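Local coordinates for iron-regulated ABC transporter siderophore-binding protein SirA (Staphylococcus aureus subsp. aureus, PDB 3MWF) that binds the ferric siderophore staphyloferrin B and probably hands it to an ABC transporter for iron uptake into the staphylococcal cell, at residues K54-Y57 with I58-D61; A153-K156 with D157-L161; G275-K278 with S279-K282. All blocks are in the same frame, centred on the assembly; numbering follows the deposited sequence. Where two conformers were deposited one is given.

Interaction 1. Residues K54-Y57 with I58-D61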
ATOM      1  N   LYS A  54     -14.443  -5.854  -6.148  1.00 14.57           N
ATOM      2  CA  LYS A  54     -13.790  -6.342  -4.935  1.00 14.53           C
ATOM      3  C   LYS A  54     -12.629  -7.256  -5.307  1.00 14.21           C
ATOM      4  O   LYS A  54     -12.805  -8.207  -6.072  1.00 14.27           O
ATOM      5  CB  LYS A  54     -14.784  -7.140  -4.067  1.00 14.05           C
ATOM      6  CG  LYS A  54     -15.956  -6.288  -3.511  1.00 15.56           C
ATOM      7  CD  LYS A  54     -17.087  -7.173  -2.987  1.00 16.07           C
ATOM      8  CE  LYS A  54     -18.289  -6.287  -2.565  1.00 19.40           C
ATOM      9  NZ  LYS A  54     -19.449  -7.145  -2.178  1.00 21.32           N
ATOM     10  N   PHE A  55     -11.447  -6.976  -4.772  1.00 14.17           N
ATOM     11  CA  PHE A  55     -10.295  -7.825  -5.053  1.00 14.00           C
ATOM     12  C   PHE A  55     -10.594  -9.285  -4.725  1.00 14.77           C
ATOM     13  O   PHE A  55     -11.185  -9.596  -3.675  1.00 14.09           O
ATOM     14  CB  PHE A  55      -9.076  -7.420  -4.210  1.00 14.56           C
ATOM     15  CG  PHE A  55      -8.442  -6.127  -4.622  1.00 13.07           C
ATOM     16  CD1 PHE A  55      -8.028  -5.918  -5.939  1.00 11.91           C
ATOM     17  CD2 PHE A  55      -8.195  -5.125  -3.666  1.00 13.89           C
ATOM     18  CE1 PHE A  55      -7.414  -4.724  -6.329  1.00 13.36           C
ATOM     19  CE2 PHE A  55      -7.590  -3.945  -4.037  1.00 11.71           C
ATOM     20  CZ  PHE A  55      -7.193  -3.714  -5.353  1.00 12.63           C
ATOM     21  N   GLU A  56     -10.160 -10.175  -5.615  0.50 15.57           N
ATOM     22  CA  GLU A  56     -10.345 -11.623  -5.430  0.50 17.26           C
ATOM     23  C   GLU A  56      -9.919 -12.132  -4.047  0.50 17.13           C
ATOM     24  O   GLU A  56     -10.630 -12.919  -3.404  0.50 17.54           O
ATOM     25  CB  GLU A  56      -9.597 -12.391  -6.531  0.50 17.54           C
ATOM     26  CG  GLU A  56      -9.940 -13.872  -6.577  0.50 18.94           C
ATOM     27  CD  GLU A  56     -11.302 -14.109  -7.205  0.50 21.71           C
ATOM     28  OE1 GLU A  56     -12.013 -13.114  -7.453  0.50 21.85           O
ATOM     29  OE2 GLU A  56     -11.662 -15.274  -7.464  0.50 23.17           O
ATOM     30  N   TYR A  57      -8.774 -11.657  -3.562  1.00 17.23           N
ATOM     31  CA  TYR A  57      -8.231 -12.139  -2.297  1.00 17.11           C
ATOM     32  C   TYR A  57      -9.141 -11.861  -1.086  1.00 17.81           C
ATOM     33  O   TYR A  57      -9.110 -12.595  -0.107  1.00 18.55           O
ATOM     34  CB  TYR A  57      -6.778 -11.646  -2.062  1.00 16.73           C
ATOM     35  CG  TYR A  57      -6.708 -10.301  -1.345  1.00 16.21           C
ATOM     36  CD1 TYR A  57      -6.783  -9.121  -2.058  1.00 14.96           C
ATOM     37  CD2 TYR A  57      -6.633 -10.237   0.042  1.00 16.07           C
ATOM     38  CE1 TYR A  57      -6.747  -7.863  -1.397  1.00 15.49           C
ATOM     39  CE2 TYR A  57      -6.595  -9.018   0.720  1.00 14.86           C
ATOM     40  CZ  TYR A  57      -6.662  -7.838  -0.019  1.00 15.56           C
ATOM     41  OH  TYR A  57      -6.626  -6.642   0.647  1.00 14.75           O
ATOM     42  N   ILE A  58      -9.992 -10.844  -1.186  1.00 16.82           N
ATOM     43  CA  ILE A  58     -10.831 -10.431  -0.063  1.00 18.10           C
ATOM     44  C   ILE A  58     -12.354 -10.506  -0.276  1.00 18.12           C
ATOM     45  O   ILE A  58     -13.132 -10.308   0.682  1.00 18.63           O
ATOM     46  CB  ILE A  58     -10.415  -8.989   0.356  1.00 18.02           C
ATOM     47  CG1 ILE A  58     -10.763  -8.697   1.818  1.00 18.51           C
ATOM     48  CG2 ILE A  58     -10.938  -7.926  -0.640  1.00 17.92           C
ATOM     49  CD1 ILE A  58     -10.171  -7.368   2.301  1.00 21.57           C
ATOM     50  N   LYS A  59     -12.791 -10.794  -1.495  1.00 19.26           N
ATOM     51  CA  LYS A  59     -14.211 -10.594  -1.828  1.00 20.03           C
ATOM     52  C   LYS A  59     -15.130 -11.514  -1.003  1.00 20.64           C
ATOM     53  O   LYS A  59     -16.247 -11.110  -0.677  1.00 19.94           O
ATOM     54  CB  LYS A  59     -14.478 -10.710  -3.337  1.00 20.46           C
ATOM     55  CG  LYS A  59     -14.462 -12.114  -3.849  1.00 23.22           C
ATOM     56  CD  LYS A  59     -14.669 -12.189  -5.349  1.00 25.68           C
ATOM     57  CE  LYS A  59     -14.705 -13.666  -5.766  1.00 26.62           C
ATOM     58  NZ  LYS A  59     -14.477 -13.799  -7.220  1.00 29.14           N
ATOM     59  N   ASN A  60     -14.643 -12.708  -0.641  1.00 22.15           N
ATOM     60  CA  ASN A  60     -15.444 -13.649   0.166  1.00 24.37           C
ATOM     61  C   ASN A  60     -15.608 -13.188   1.613  1.00 24.66           C
ATOM     62  O   ASN A  60     -16.470 -13.697   2.342  1.00 26.29           O
ATOM     63  CB  ASN A  60     -14.883 -15.091   0.105  1.00 25.22           C
ATOM     64  CG  ASN A  60     -15.033 -15.738  -1.292  1.00 28.58           C
ATOM     65  OD1 ASN A  60     -15.940 -15.408  -2.069  1.00 35.12           O
ATOM     66  ND2 ASN A  60     -14.137 -16.664  -1.608  1.00 33.59           N
ATOM     67  N   ASP A  61     -14.772 -12.238   2.031  1.00 23.46           N
ATOM     68  CA  ASP A  61     -14.922 -11.589   3.331  1.00 24.61           C
ATOM     69  C   ASP A  61     -15.744 -10.308   3.226  1.00 23.91           C
ATOM     70  O   ASP A  61     -16.050  -9.685   4.252  1.00 24.49           O
ATOM     71  CB  ASP A  61     -13.554 -11.250   3.921  1.00 24.22           C
ATOM     72  CG  ASP A  61     -12.660 -12.431   3.998  1.00 28.50           C
ATOM     73  OD1 ASP A  61     -11.636 -12.454   3.277  1.00 31.72           O
ATOM     74  OD2 ASP A  61     -12.992 -13.356   4.758  1.00 31.98           O
TER
HETATM   75  O   HOH W   1     -12.041 -13.987  -1.319  1.00 26.13           O

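Interaction 2. Residues A153-K156 with D157-L161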
ATOM      1  N   ALA A 153      21.671 -14.106   6.438  1.00 27.30           N
ATOM      2  CA  ALA A 153      22.235 -15.453   6.232  1.00 27.52           C
ATOM      3  C   ALA A 153      22.559 -15.746   4.764  1.00 28.04           C
ATOM      4  O   ALA A 153      23.606 -16.334   4.471  1.00 28.67           O
ATOM      5  CB  ALA A 153      21.315 -16.528   6.829  1.00 27.96           C
ATOM      6  N   LYS A 154      21.708 -15.303   3.834  1.00 27.27           N
ATOM      7  CA  LYS A 154      21.978 -15.536   2.417  1.00 27.21           C
ATOM      8  C   LYS A 154      23.047 -14.597   1.863  1.00 26.93           C
ATOM      9  O   LYS A 154      23.981 -15.031   1.170  1.00 26.75           O
ATOM     10  CB  LYS A 154      20.712 -15.407   1.576  1.00 27.50           C
ATOM     11  CG  LYS A 154      20.942 -15.640   0.088  1.00 27.71           C
ATOM     12  CD  LYS A 154      19.725 -15.235  -0.683  1.00 30.14           C
ATOM     13  CE  LYS A 154      19.985 -15.143  -2.177  1.00 30.78           C
ATOM     14  NZ  LYS A 154      19.756 -16.411  -2.888  1.00 33.29           N
ATOM     15  N   TYR A 155      22.896 -13.309   2.150  1.00 25.73           N
ATOM     16  CA  TYR A 155      23.707 -12.302   1.472  1.00 25.45           C
ATOM     17  C   TYR A 155      25.011 -11.957   2.187  1.00 25.70           C
ATOM     18  O   TYR A 155      25.932 -11.412   1.566  1.00 25.75           O
ATOM     19  CB  TYR A 155      22.876 -11.044   1.213  1.00 24.50           C
ATOM     20  CG  TYR A 155      21.759 -11.276   0.217  1.00 23.70           C
ATOM     21  CD1 TYR A 155      22.038 -11.471  -1.133  1.00 22.34           C
ATOM     22  CD2 TYR A 155      20.415 -11.246   0.622  1.00 26.34           C
ATOM     23  CE1 TYR A 155      21.020 -11.671  -2.064  1.00 26.00           C
ATOM     24  CE2 TYR A 155      19.382 -11.442  -0.301  1.00 25.10           C
ATOM     25  CZ  TYR A 155      19.696 -11.651  -1.640  1.00 25.97           C
ATOM     26  OH  TYR A 155      18.686 -11.836  -2.562  1.00 27.65           O
ATOM     27  N   LYS A 156      25.077 -12.283   3.477  1.00 27.11           N
ATOM     28  CA  LYS A 156      26.278 -12.096   4.312  1.00 28.13           C
ATOM     29  C   LYS A 156      26.827 -10.673   4.210  1.00 28.41           C
ATOM     30  O   LYS A 156      26.097  -9.729   4.517  1.00 27.95           O
ATOM     31  CB  LYS A 156      27.334 -13.156   3.997  1.00 29.00           C
ATOM     32  CG  LYS A 156      26.770 -14.590   4.045  1.00 31.02           C
ATOM     33  CD  LYS A 156      27.884 -15.613   4.101  1.00 35.11           C
ATOM     34  CE  LYS A 156      27.352 -16.959   4.558  1.00 37.88           C
ATOM     35  NZ  LYS A 156      26.540 -17.585   3.479  1.00 40.25           N
ATOM     36  N   ASP A 157      28.087 -10.523   3.784  1.00 28.46           N
ATOM     37  CA  ASP A 157      28.730  -9.201   3.665  1.00 29.51           C
ATOM     38  C   ASP A 157      28.037  -8.265   2.680  1.00 28.04           C
ATOM     39  O   ASP A 157      28.231  -7.046   2.749  1.00 28.25           O
ATOM     40  CB  ASP A 157      30.212  -9.338   3.275  1.00 29.94           C
ATOM     41  CG  ASP A 157      31.114  -9.704   4.459  1.00 34.01           C
ATOM     42  OD1 ASP A 157      30.625  -9.942   5.590  1.00 37.69           O
ATOM     43  OD2 ASP A 157      32.348  -9.756   4.242  1.00 39.15           O
ATOM     44  N   ALA A 158      27.241  -8.816   1.761  1.00 26.91           N
ATOM     45  CA  ALA A 158      26.506  -7.951   0.829  1.00 25.78           C
ATOM     46  C   ALA A 158      25.214  -7.371   1.434  1.00 24.20           C
ATOM     47  O   ALA A 158      24.624  -6.471   0.845  1.00 24.98           O
ATOM     48  CB  ALA A 158      26.226  -8.650  -0.511  1.00 26.25           C
ATOM     49  N   TRP A 159      24.774  -7.890   2.580  1.00 23.11           N
ATOM     50  CA  TRP A 159      23.608  -7.322   3.276  1.00 21.32           C
ATOM     51  C   TRP A 159      24.028  -6.063   4.045  1.00 20.80           C
ATOM     52  O   TRP A 159      25.072  -6.068   4.720  1.00 21.40           O
ATOM     53  CB  TRP A 159      22.942  -8.364   4.206  1.00 21.51           C
ATOM     54  CG  TRP A 159      21.587  -7.898   4.695  1.00 19.94           C
ATOM     55  CD1 TRP A 159      21.275  -7.442   5.939  1.00 20.32           C
ATOM     56  CD2 TRP A 159      20.387  -7.786   3.908  1.00 16.79           C
ATOM     57  NE1 TRP A 159      19.943  -7.077   5.987  1.00 18.27           N
ATOM     58  CE2 TRP A 159      19.383  -7.281   4.753  1.00 16.28           C
ATOM     59  CE3 TRP A 159      20.072  -8.075   2.572  1.00 17.04           C
ATOM     60  CZ2 TRP A 159      18.061  -7.028   4.299  1.00 15.91           C
ATOM     61  CZ3 TRP A 159      18.753  -7.827   2.112  1.00 17.59           C
ATOM     62  CH2 TRP A 159      17.768  -7.328   2.980  1.00 14.80           C
ATOM     63  N   PRO A 160      23.229  -4.976   3.967  1.00 18.83           N
ATOM     64  CA  PRO A 160      21.945  -4.857   3.214  1.00 17.77           C
ATOM     65  C   PRO A 160      22.080  -4.512   1.733  1.00 17.73           C
ATOM     66  O   PRO A 160      22.956  -3.722   1.341  1.00 18.00           O
ATOM     67  CB  PRO A 160      21.251  -3.697   3.929  1.00 17.52           C
ATOM     68  CG  PRO A 160      22.446  -2.775   4.324  1.00 17.83           C
ATOM     69  CD  PRO A 160      23.463  -3.800   4.834  1.00 19.30           C
ATOM     70  N   LEU A 161      21.186  -5.079   0.922  1.00 16.85           N
ATOM     71  CA  LEU A 161      21.086  -4.768  -0.486  1.00 16.94           C
ATOM     72  C   LEU A 161      20.362  -3.433  -0.625  1.00 15.65           C
ATOM     73  O   LEU A 161      19.499  -3.105   0.186  1.00 16.05           O
ATOM     74  CB  LEU A 161      20.265  -5.834  -1.225  1.00 17.76           C
ATOM     75  CG  LEU A 161      20.815  -7.261  -1.175  1.00 19.97           C
ATOM     76  CD1 LEU A 161      19.921  -8.151  -2.036  1.00 21.83           C
ATOM     77  CD2 LEU A 161      22.270  -7.276  -1.632  1.00 23.21           C
TER

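Interaction 3. Residues G275-K278 with S279-K282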
ATOM      1  N   GLY A 275      -2.906  -2.255  -0.301  1.00 11.68           N
ATOM      2  CA  GLY A 275      -2.552  -1.197   0.645  1.00 12.41           C
ATOM      3  C   GLY A 275      -2.633  -1.567   2.104  1.00 13.30           C
ATOM      4  O   GLY A 275      -2.498  -0.694   2.968  1.00 13.77           O
ATOM      5  N   GLY A 276      -2.821  -2.863   2.402  1.00 13.40           N
ATOM      6  CA  GLY A 276      -3.336  -3.232   3.715  1.00 14.45           C
ATOM      7  C   GLY A 276      -2.438  -4.130   4.523  1.00 14.03           C
ATOM      8  O   GLY A 276      -1.239  -4.291   4.224  1.00 14.59           O
ATOM      9  N   TYR A 277      -3.053  -4.735   5.544  1.00 13.84           N
ATOM     10  CA  TYR A 277      -2.354  -5.633   6.439  1.00 14.55           C
ATOM     11  C   TYR A 277      -2.056  -6.968   5.781  1.00 14.98           C
ATOM     12  O   TYR A 277      -0.908  -7.430   5.785  1.00 14.57           O
ATOM     13  CB  TYR A 277      -3.156  -5.858   7.720  1.00 14.00           C
ATOM     14  CG  TYR A 277      -2.419  -6.816   8.615  1.00 15.63           C
ATOM     15  CD1 TYR A 277      -1.348  -6.382   9.374  1.00 13.58           C
ATOM     16  CD2 TYR A 277      -2.735  -8.187   8.609  1.00 15.11           C
ATOM     17  CE1 TYR A 277      -0.608  -7.277  10.170  1.00 17.52           C
ATOM     18  CE2 TYR A 277      -2.005  -9.079   9.396  1.00 17.24           C
ATOM     19  CZ  TYR A 277      -0.957  -8.619  10.160  1.00 18.49           C
ATOM     20  OH  TYR A 277      -0.255  -9.509  10.942  1.00 20.54           O
ATOM     21  N   LYS A 278      -3.080  -7.582   5.191  1.00 14.15           N
ATOM     22  CA  LYS A 278      -2.887  -8.915   4.596  1.00 14.81           C
ATOM     23  C   LYS A 278      -1.798  -8.947   3.516  1.00 15.30           C
ATOM     24  O   LYS A 278      -1.004  -9.896   3.462  1.00 14.53           O
ATOM     25  CB  LYS A 278      -4.211  -9.469   4.054  1.00 14.89           C
ATOM     26  CG  LYS A 278      -5.126  -9.890   5.187  1.00 16.38           C
ATOM     27  CD  LYS A 278      -6.442 -10.371   4.653  1.00 18.87           C
ATOM     28  CE  LYS A 278      -7.290 -10.935   5.808  1.00 20.87           C
ATOM     29  NZ  LYS A 278      -6.846 -12.311   6.254  1.00 22.98           N
ATOM     30  N   SER A 279      -1.737  -7.917   2.666  0.50 14.95           N
ATOM     31  CA  SER A 279      -0.737  -7.887   1.599  0.50 14.82           C
ATOM     32  C   SER A 279       0.676  -7.744   2.112  0.50 14.98           C
ATOM     33  O   SER A 279       1.614  -8.133   1.425  0.50 15.01           O
ATOM     34  CB  SER A 279      -0.967  -6.727   0.630  0.50 15.16           C
ATOM     35  OG  SER A 279      -2.130  -6.929  -0.124  0.50 12.79           O
ATOM     36  N   SER A 280       0.830  -7.137   3.285  1.00 15.42           N
ATOM     37  CA  SER A 280       2.194  -6.932   3.843  1.00 16.28           C
ATOM     38  C   SER A 280       2.863  -8.292   4.058  1.00 16.23           C
ATOM     39  O   SER A 280       4.013  -8.509   3.631  1.00 15.74           O
ATOM     40  CB  SER A 280       2.198  -6.064   5.127  1.00 17.03           C
ATOM     41  OG  SER A 280       1.718  -6.739   6.284  1.00 18.42           O
ATOM     42  N   LEU A 281       2.106  -9.222   4.649  1.00 16.55           N
ATOM     43  CA  LEU A 281       2.616 -10.567   4.888  1.00 16.27           C
ATOM     44  C   LEU A 281       2.860 -11.284   3.566  1.00 16.86           C
ATOM     45  O   LEU A 281       3.890 -11.958   3.381  1.00 16.23           O
ATOM     46  CB  LEU A 281       1.622 -11.345   5.774  1.00 16.26           C
ATOM     47  CG  LEU A 281       1.258 -10.649   7.095  1.00 17.17           C
ATOM     48  CD1 LEU A 281       0.266 -11.524   7.880  1.00 18.43           C
ATOM     49  CD2 LEU A 281       2.497 -10.368   7.963  1.00 19.59           C
ATOM     50  N   LYS A 282       1.930 -11.126   2.622  1.00 16.37           N
ATOM     51  CA  LYS A 282       2.112 -11.676   1.291  1.00 16.66           C
ATOM     52  C   LYS A 282       3.318 -11.126   0.518  1.00 16.10           C
ATOM     53  O   LYS A 282       3.984 -11.858  -0.199  1.00 16.42           O
ATOM     54  CB  LYS A 282       0.831 -11.514   0.483  1.00 17.67           C
ATOM     55  CG  LYS A 282       0.828 -12.249  -0.820  1.00 22.11           C
ATOM     56  CD  LYS A 282       0.416 -13.696  -0.580  1.00 28.56           C
ATOM     57  CE  LYS A 282       0.032 -14.352  -1.881  1.00 33.04           C
ATOM     58  NZ  LYS A 282       1.265 -14.688  -2.647  1.00 35.11           N
TER
HETATM   59  O   HOH W   2      -3.655  -5.796   1.857  1.00 22.33           O

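Interaction 1. Residues K54-Y57 with I58-D61
Ile58 stands over the phenol ring of Tyr57, with its CB 3.9 Å from the ring centroid and 12° off the normal, a CH-pi contact. The ring folds back over its own following peptide because CG of Tyr57 sits between the backbone N and the carbonyl carbon (chi1 89°); Ile58 N lies over the same face. On another flank of Ile58, CG2 packs 4.1 Å from CB of Phe55. This inner side continues into helix 29-37, where Ile58 touches Val36 and the Tyr57 hydroxyl is hydrogen-bonded to Asp33. The backbone follows two consecutive beta turns, the first closed by Ile58 N to Phe55 O at 3.0 Å and the second by Asp61 N to Ile58 O at 2.9 Å. Both belong to the connection between strands 44-45 and 66-70 of the six-stranded sheet, and the Phe55 side chain lies about 8 Å from the bound siderophore. Toward solvent the contact is looser and polar. Tentatively, in one of two deposited conformers, Glu56 runs alongside Lys59, whose NZ meets OE1 at 2.6 Å in a salt bridge from the syn side, tilted out of the carboxylate plane. A water accepts from Asn60 N and donates to Glu56 O, linking the two turns. Lys54 CB rests 3.7 Å from Lys59 CB, while the extended Lys54 chain carries NZ away to the carbonyls of Leu62 and Thr65.

Interaction 2. Residues A153-K156 with D157-L161
Leu161 presses its CD1 methyl over one face of the Tyr155 ring, 3.6 Å from the centroid and 16° off the normal, in a CH-pi contact that brings the methyl within 3.5 Å of CZ. The pair closes the C-terminal end of helix 130-155, the long helix that spans the two lobes in this class of siderophore-binding protein, where the chain turns toward strand 163-168. The Tyr155 ring is covered on its opposite face too, by the CD methylene of Lys154, and is thus held between two aliphatic groups. Beside it lies the indole of Trp159: CE3 comes 3.7 Å from CD2 of Tyr155, and the planes are only 18° from parallel, but the offset is too large for a true stack. The indole has a second aromatic neighbour in Phe190, which meets it edge-to-face.

Behind these side chains, two overlapping turns set their positions. Lys156 leaves the helix with positive phi, and its angles with those of Asp157 fit a type II' turn, closed by Ala158 N to Tyr155 O at 2.9 Å. A second turn, one residue further on, is closed by Trp159 N to Lys156 O at 3.0 Å; that carbonyl also accepts from NZ of Lys152, one turn back in the helix. With CG anti to the Trp159 N (chi1 -168°), the indole swings back across the Tyr155 side chain at a slant, and its contacts with Ala151 and Lys152 lay it on the helix flank. The peptide before Pro160 is cis, a bend consistent with the return of Leu161 to the tyrosine. On the outer surface, the Lys156 chain bends at its end, bringing NZ into a weak 3.3 Å hydrogen bond with Ala153 O.

Interaction 3. Residues G275-K278 with S279-K282
Tyr277 O is gripped twice by Ser280. The OG atom donates to it at 2.8 Å, in the carbonyl plane and on a lone pair, while Ser280 N adds a weak bond at 3.1 Å. With chi1 at 74° the Ser280 hydroxyl folds back onto the Tyr277 carbonyl. One step on, Lys282 N bonds to Lys278 O at 3.3 Å, nearly straight at 168°. Amides at and just before the start of the helix find partners outside it: a water accepts from Ser279 N at 3.0 Å and, weakly, from Gly276 N, and Asp33 of helix 29-37 accepts from Lys278 N and, again weakly, from Tyr277 N.

Farther out, the Tyr277 ring crosses the Leu281 side chain obliquely, CE2 lying 3.7 Å from CD1. The Tyr277 hydroxyl is anchored in helix 130-155 by Leu136 O and Lys139 NZ, and Leu281 rests on Lys139 and Lys143 of that same helix. Gly275, with positive phi, ends helix 268-273, which supplies Asn272 and Leu273 to the siderophore pocket; the contact is a glycine-linked helix-to-helix junction, with a serine hydroxyl bonded back to the carbonyl three residues earlier in the first turn of helix 277-290.

Overall arrangement
The three contacts come in series along the chain. Interactions 1 and 3 are neighbours in space, their centres about 13 Å apart, and meet where Tyr57 packs on Lys278; both also draw on Asp33 of helix 29-37, which ties the loop of the six-stranded sheet to the start of helix 277-290. Interaction 2 lies apart, its centre about 25 Å from that of interaction 3 and about 37 Å from that of interaction 1. Helix 130-155 connects interactions 2 and 3: its earlier part packs on the latter, and its C-terminal end contributes to the former before the chain enters the five-stranded sheet. This arrangement is consistent with two lobes set on one long helix, with the siderophore held between them.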